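Local coordinates for protein aminopeptidase N (Francisella tularensis subsp. tularensis, PDB 5DLL) that probably releases N-terminal amino acids from intracellular peptides, acting as a zinc-dependent aminopeptidase of the M1 family, at residues A[745-750]-A[769-774]; A[779-784]-A[817-822]. All coordinates share one frame; numbering follows the deposited sequence.

Contact 1 of 2, residues A[745-750]-A[769-774]; sequences NKWLLS and HPAYNP
The benzene half of the Trp-747 indole meets the imidazole of His-769 obliquely. CH2 of Trp-747 comes 3.8 Å from CE1 of His-769. The two side chains cross at about a right angle, and the rings meet aslant, planes inclined by 47° and centroids 5.5 Å apart. Trp-747 spans the gap because its CG lies trans to the backbone N (chi1 -179°), which carries the indole out from the helix to the turn. The neighbouring corner, CZ3 of Trp-747, rests 3.9 Å from CB of Ala-771, whose small methyl fits beside so broad a ring. That methyl sits at the edge of the His-769 imidazole, in its plane, while CD of Pro-770 sits over one face of the same ring, displaced toward its margin. Leu-748 adds a branched apolar end, its CD1 lying 4.1 Å from the carbonyl O of Ala-771, an oxygen that accepts a hydrogen bond from Lys-779 NZ. The arrangement joins helix 741-752 of the helical C-terminal ARM-repeat region to the loop between helices 759-767 and 777-788. There His-769 to Tyr-772 form a type I beta turn, closed by the bond from Tyr-772 N to His-769 O (2.9 Å). Trp-747 is buried, and the one polar atom of its side chain, NE1, is hydrogen-bonded to Ile-730 O; Phe-733 and Tyr-734 meet its rings. On the same helix, Ser-750 turns its hydroxyl back to Lys-746 O (chi1 -68°), with OG 2.9 Å from that oxygen. This carbonyl accepts two bonds, Ser-750 N and OG reaching it from opposite faces of its plane.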
loop_
_atom_site.group_PDB
_atom_site.type_symbol
_atom_site.label_atom_id
_atom_site.label_comp_id
_atom_site.label_asym_id
_atom_site.label_seq_id
_atom_site.Cartn_x
_atom_site.Cartn_y
_atom_site.Cartn_z
ATOM N N ASN A 745 12.410 11.395 14.417
ATOM C CA ASN A 745 12.411 11.246 12.961
ATOM C C ASN A 745 11.587 12.339 12.283
ATOM O O ASN A 745 12.020 12.935 11.296
ATOM C CB ASN A 745 11.885 9.862 12.560
ATOM C CG ASN A 745 12.852 8.742 12.906
ATOM O OD1 ASN A 745 13.920 8.977 13.478
ATOM N ND2 ASN A 745 12.481 7.513 12.556
ATOM N N LYS A 746 10.407 12.611 12.835
ATOM C CA LYS A 746 9.541 13.673 12.330
ATOM C C LYS A 746 10.183 15.048 12.531
ATOM O O LYS A 746 9.996 15.956 11.719
ATOM C CB LYS A 746 8.173 13.613 13.015
ATOM C CG LYS A 746 7.433 12.301 12.786
ATOM C CD LYS A 746 5.985 12.365 13.246
ATOM C CE LYS A 746 5.235 11.097 12.868
ATOM N NZ LYS A 746 3.762 11.305 12.842
ATOM N N TRP A 747 10.937 15.193 13.617
ATOM C CA TRP A 747 11.707 16.406 13.879
ATOM C C TRP A 747 12.748 16.648 12.779
ATOM O O TRP A 747 12.928 17.780 12.316
ATOM C CB TRP A 747 12.371 16.299 15.250
ATOM C CG TRP A 747 13.169 17.488 15.667
ATOM C CD1 TRP A 747 12.695 18.728 15.998
ATOM C CD2 TRP A 747 14.586 17.540 15.836
ATOM N NE1 TRP A 747 13.736 19.555 16.348
ATOM C CE2 TRP A 747 14.909 18.850 16.260
ATOM C CE3 TRP A 747 15.621 16.610 15.663
ATOM C CZ2 TRP A 747 16.223 19.251 16.512
ATOM C CZ3 TRP A 747 16.922 17.007 15.916
ATOM C CH2 TRP A 747 17.213 18.320 16.335
ATOM N N LEU A 748 13.416 15.577 12.358
ATOM C CA LEU A 748 14.389 15.645 11.266
ATOM C C LEU A 748 13.698 15.961 9.943
ATOM O O LEU A 748 14.106 16.875 9.222
ATOM C CB LEU A 748 15.147 14.319 11.135
ATOM C CG LEU A 748 16.033 13.899 12.311
ATOM C CD1 LEU A 748 16.395 12.426 12.206
ATOM C CD2 LEU A 748 17.287 14.760 12.386
ATOM N N LEU A 749 12.650 15.200 9.638
ATOM C CA LEU A 749 11.894 15.373 8.398
ATOM C C LEU A 749 11.369 16.790 8.262
ATOM O O LEU A 749 11.453 17.374 7.193
ATOM C CB LEU A 749 10.731 14.380 8.333
ATOM C CG LEU A 749 9.792 14.445 7.120
ATOM C CD1 LEU A 749 10.558 14.421 5.807
ATOM C CD2 LEU A 749 8.799 13.292 7.167
ATOM N N SER A 750 10.833 17.337 9.352
ATOM C CA SER A 750 10.283 18.695 9.348
ATOM C C SER A 750 11.349 19.726 9.010
ATOM O O SER A 750 11.112 20.631 8.207
ATOM C CB SER A 750 9.658 19.035 10.703
ATOM O OG SER A 750 8.496 18.264 10.934
ATOM N N HIS A 769 24.609 15.557 14.340
ATOM C CA HIS A 769 23.790 15.576 15.554
ATOM C C HIS A 769 23.533 14.142 16.038
ATOM O O HIS A 769 23.317 13.247 15.218
ATOM C CB HIS A 769 22.462 16.280 15.240
ATOM C CG HIS A 769 21.851 16.993 16.405
ATOM N ND1 HIS A 769 20.747 16.515 17.076
ATOM C CD2 HIS A 769 22.184 18.158 17.010
ATOM C CE1 HIS A 769 20.429 17.350 18.048
ATOM N NE2 HIS A 769 21.285 18.356 18.029
ATOM N N PRO A 770 23.545 13.913 17.370
ATOM C CA PRO A 770 23.368 12.549 17.889
ATOM C C PRO A 770 21.983 11.968 17.595
ATOM O O PRO A 770 21.812 10.747 17.611
ATOM C CB PRO A 770 23.560 12.722 19.399
ATOM C CG PRO A 770 23.131 14.123 19.662
ATOM C CD PRO A 770 23.599 14.901 18.465
ATOM N N ALA A 771 21.011 12.847 17.346
ATOM C CA ALA A 771 19.687 12.450 16.865
ATOM C C ALA A 771 19.741 11.745 15.507
ATOM O O ALA A 771 18.862 10.945 15.193
ATOM C CB ALA A 771 18.776 13.662 16.775
ATOM N N TYR A 772 20.755 12.061 14.701
ATOM C CA TYR A 772 20.988 11.358 13.443
ATOM C C TYR A 772 21.959 10.199 13.633
ATOM O O TYR A 772 22.824 10.227 14.510
ATOM C CB TYR A 772 21.536 12.319 12.386
ATOM C CG TYR A 772 21.655 11.721 10.993
ATOM C CD1 TYR A 772 20.524 11.476 10.216
ATOM C CD2 TYR A 772 22.899 11.410 10.449
ATOM C CE1 TYR A 772 20.629 10.934 8.946
ATOM C CE2 TYR A 772 23.013 10.874 9.175
ATOM C CZ TYR A 772 21.875 10.637 8.427
ATOM O OH TYR A 772 21.987 10.097 7.163
ATOM N N ASN A 773 21.779 9.178 12.801
ATOM C CA ASN A 773 22.678 8.036 12.715
ATOM C C ASN A 773 22.500 7.412 11.327
ATOM O O ASN A 773 21.413 6.926 11.008
ATOM C CB ASN A 773 22.360 7.012 13.806
ATOM C CG ASN A 773 23.478 6.009 14.010
ATOM O OD1 ASN A 773 24.037 5.468 13.054
ATOM N ND2 ASN A 773 23.811 5.752 15.268
ATOM N N PRO A 774 23.557 7.433 10.495
ATOM C CA PRO A 774 23.448 6.917 9.124
ATOM C C PRO A 774 23.331 5.392 9.026
ATOM O O PRO A 774 23.012 4.876 7.952
ATOM C CB PRO A 774 24.747 7.392 8.465
ATOM C CG PRO A 774 25.718 7.500 9.589
ATOM C CD PRO A 774 24.922 7.904 10.798
#

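Contact 2 of 2, residues A[779-784]-A[817-822]; sequences KVYSLI and HQVAAR
Val-780 and Val-819 meet tip to tip, CG1 of Val-780 lying 3.5 Å from CG1 of Val-819. Beta-branched valines are short and stiff, and suit two buried positions that face each other directly. Beside them, CG2 of Val-819 comes 4.0 Å from OH of Tyr-781. Helices 777-788 and 817-824 belong to the helical ARM-repeat region; they run in nearly the same direction, their segment axes at 23° and 11.1 Å apart, with helices 791-794 and 800-815 between them in the sequence. Toward the solvent side Tyr-781 and Arg-822 meet. A tyrosine suits its place because the ring reaches across to put OH at the other helix; Arg-822 is exposed, a place for a long charged side chain. From CB the arginine leaves with CG beside the backbone N (chi1 -77°), stays extended from CG to NE and crosses the phenol end of Tyr-781 at a slant. CD of Arg-822 lies 3.9 Å from OH of Tyr-781, and CZ closes to 3.3 Å of it. The hydroxyl lies over a guanidinium face, the two planes 85° apart; NH1 is near the ring edge, but its angle is too poor for a hydrogen bond. NH2 of Arg-822 ends 4.1 Å from OH of Tyr-781.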
loop_
_atom_site.group_PDB
_atom_site.type_symbol
_atom_site.label_atom_id
_atom_site.label_comp_id
_atom_site.label_asym_id
_atom_site.label_seq_id
_atom_site.Cartn_x
_atom_site.Cartn_y
_atom_site.Cartn_z
ATOM N N LYS A 779 16.194 6.858 9.902
ATOM C CA LYS A 779 16.701 8.216 10.053
ATOM C C LYS A 779 17.236 8.749 8.724
ATOM O O LYS A 779 17.246 9.960 8.486
ATOM C CB LYS A 779 17.790 8.258 11.123
ATOM C CG LYS A 779 17.352 7.653 12.447
ATOM C CD LYS A 779 18.126 8.217 13.626
ATOM C CE LYS A 779 17.628 7.634 14.942
ATOM N NZ LYS A 779 17.695 8.632 16.041
ATOM N N VAL A 780 17.676 7.837 7.865
ATOM C CA VAL A 780 18.131 8.190 6.526
ATOM C C VAL A 780 16.953 8.618 5.642
ATOM O O VAL A 780 17.086 9.547 4.850
ATOM C CB VAL A 780 18.908 7.023 5.867
ATOM C CG1 VAL A 780 19.255 7.343 4.418
ATOM C CG2 VAL A 780 20.171 6.706 6.661
ATOM N N TYR A 781 15.807 7.950 5.780
ATOM C CA TYR A 781 14.606 8.315 5.008
ATOM C C TYR A 781 14.009 9.626 5.510
ATOM O O TYR A 781 13.435 10.396 4.737
ATOM C CB TYR A 781 13.540 7.212 5.063
ATOM C CG TYR A 781 14.036 5.830 4.688
ATOM C CD1 TYR A 781 14.982 5.651 3.676
ATOM C CD2 TYR A 781 13.551 4.697 5.335
ATOM C CE1 TYR A 781 15.434 4.388 3.333
ATOM C CE2 TYR A 781 13.998 3.428 4.996
ATOM C CZ TYR A 781 14.939 3.281 3.995
ATOM O OH TYR A 781 15.388 2.027 3.651
ATOM N N SER A 782 14.146 9.865 6.810
ATOM C CA SER A 782 13.686 11.105 7.419
ATOM C C SER A 782 14.501 12.294 6.935
ATOM O O SER A 782 13.955 13.210 6.325
ATOM C CB SER A 782 13.767 11.015 8.943
ATOM O OG SER A 782 12.912 9.997 9.427
ATOM N N LEU A 783 15.805 12.270 7.201
ATOM C CA LEU A 783 16.659 13.422 6.930
ATOM C C LEU A 783 17.027 13.545 5.453
ATOM O O LEU A 783 16.813 14.597 4.848
ATOM C CB LEU A 783 17.935 13.365 7.773
ATOM C CG LEU A 783 18.815 14.620 7.686
ATOM C CD1 LEU A 783 18.098 15.824 8.280
ATOM C CD2 LEU A 783 20.151 14.393 8.373
ATOM N N ILE A 784 17.585 12.478 4.882
ATOM C CA ILE A 784 18.098 12.529 3.512
ATOM C C ILE A 784 16.961 12.406 2.494
ATOM O O ILE A 784 16.869 13.209 1.564
ATOM C CB ILE A 784 19.166 11.442 3.250
ATOM C CG1 ILE A 784 20.290 11.503 4.303
ATOM C CG2 ILE A 784 19.732 11.575 1.838
ATOM C CD1 ILE A 784 20.962 12.854 4.454
ATOM N N HIS A 817 24.408 -0.857 1.639
ATOM C CA HIS A 817 24.354 -0.694 0.179
ATOM C C HIS A 817 22.931 -0.532 -0.336
ATOM O O HIS A 817 22.716 0.102 -1.367
ATOM C CB HIS A 817 24.988 -1.887 -0.546
ATOM C CG HIS A 817 26.360 -2.243 -0.065
ATOM N ND1 HIS A 817 27.256 -1.309 0.411
ATOM C CD2 HIS A 817 26.994 -3.437 -0.006
ATOM C CE1 HIS A 817 28.378 -1.916 0.756
ATOM N NE2 HIS A 817 28.246 -3.206 0.512
ATOM N N GLN A 818 21.964 -1.127 0.359
ATOM C CA GLN A 818 20.564 -1.052 -0.064
ATOM C C GLN A 818 20.068 0.374 0.103
ATOM O O GLN A 818 19.476 0.938 -0.810
ATOM C CB GLN A 818 19.681 -2.008 0.748
ATOM C CG GLN A 818 20.124 -3.469 0.745
ATOM C CD GLN A 818 20.263 -4.054 -0.649
ATOM O OE1 GLN A 818 19.545 -3.671 -1.574
ATOM N NE2 GLN A 818 21.190 -4.992 -0.805
ATOM N N VAL A 819 20.348 0.945 1.272
ATOM C CA VAL A 819 19.952 2.309 1.617
ATOM C C VAL A 819 20.665 3.332 0.736
ATOM O O VAL A 819 20.048 4.298 0.275
ATOM C CB VAL A 819 20.247 2.611 3.106
ATOM C CG1 VAL A 819 20.038 4.085 3.429
ATOM C CG2 VAL A 819 19.369 1.751 4.002
ATOM N N ALA A 820 21.958 3.124 0.507
ATOM C CA ALA A 820 22.729 3.999 -0.380
ATOM C C ALA A 820 22.147 4.014 -1.800
ATOM O O ALA A 820 22.100 5.059 -2.451
ATOM C CB ALA A 820 24.190 3.569 -0.407
ATOM N N ALA A 821 21.697 2.851 -2.263
ATOM C CA ALA A 821 21.102 2.715 -3.590
ATOM C C ALA A 821 19.746 3.419 -3.692
ATOM O O ALA A 821 19.427 4.009 -4.729
ATOM C CB ALA A 821 20.957 1.245 -3.947
ATOM N N ARG A 822 18.950 3.345 -2.623
ATOM C CA ARG A 822 17.649 4.018 -2.578
ATOM C C ARG A 822 17.819 5.522 -2.676
ATOM O O ARG A 822 17.211 6.169 -3.529
ATOM C CB ARG A 822 16.882 3.681 -1.296
ATOM C CG ARG A 822 16.234 2.307 -1.289
ATOM C CD ARG A 822 15.103 2.254 -0.273
ATOM N NE ARG A 822 14.709 0.884 0.061
ATOM C CZ ARG A 822 15.329 0.098 0.944
ATOM N NH1 ARG A 822 16.404 0.514 1.612
ATOM N NH2 ARG A 822 14.867 -1.128 1.159
#

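How the contacts relate
Contacts 1 and 2 follow one another along the chain and lie side by side, their centres about 12 Å apart, within the same helical region. Lys-779, the first residue of 779-784, joins them: its NZ lies 2.7 Å from Ala-771 O, a probable hydrogen bond between helix and turn. Elsewhere the two meet by packing: CD1 of Tyr-772 lies 3.5 Å from CD2 of Leu-783, and CB of Asn-745 lies 3.3 Å from OG of Ser-782. Helix 777-788 is thus shared, meeting the turn of contact 1 and helix 817-824. Both contacts are structural packing away from the zinc held by His-309, His-313 and Glu-332.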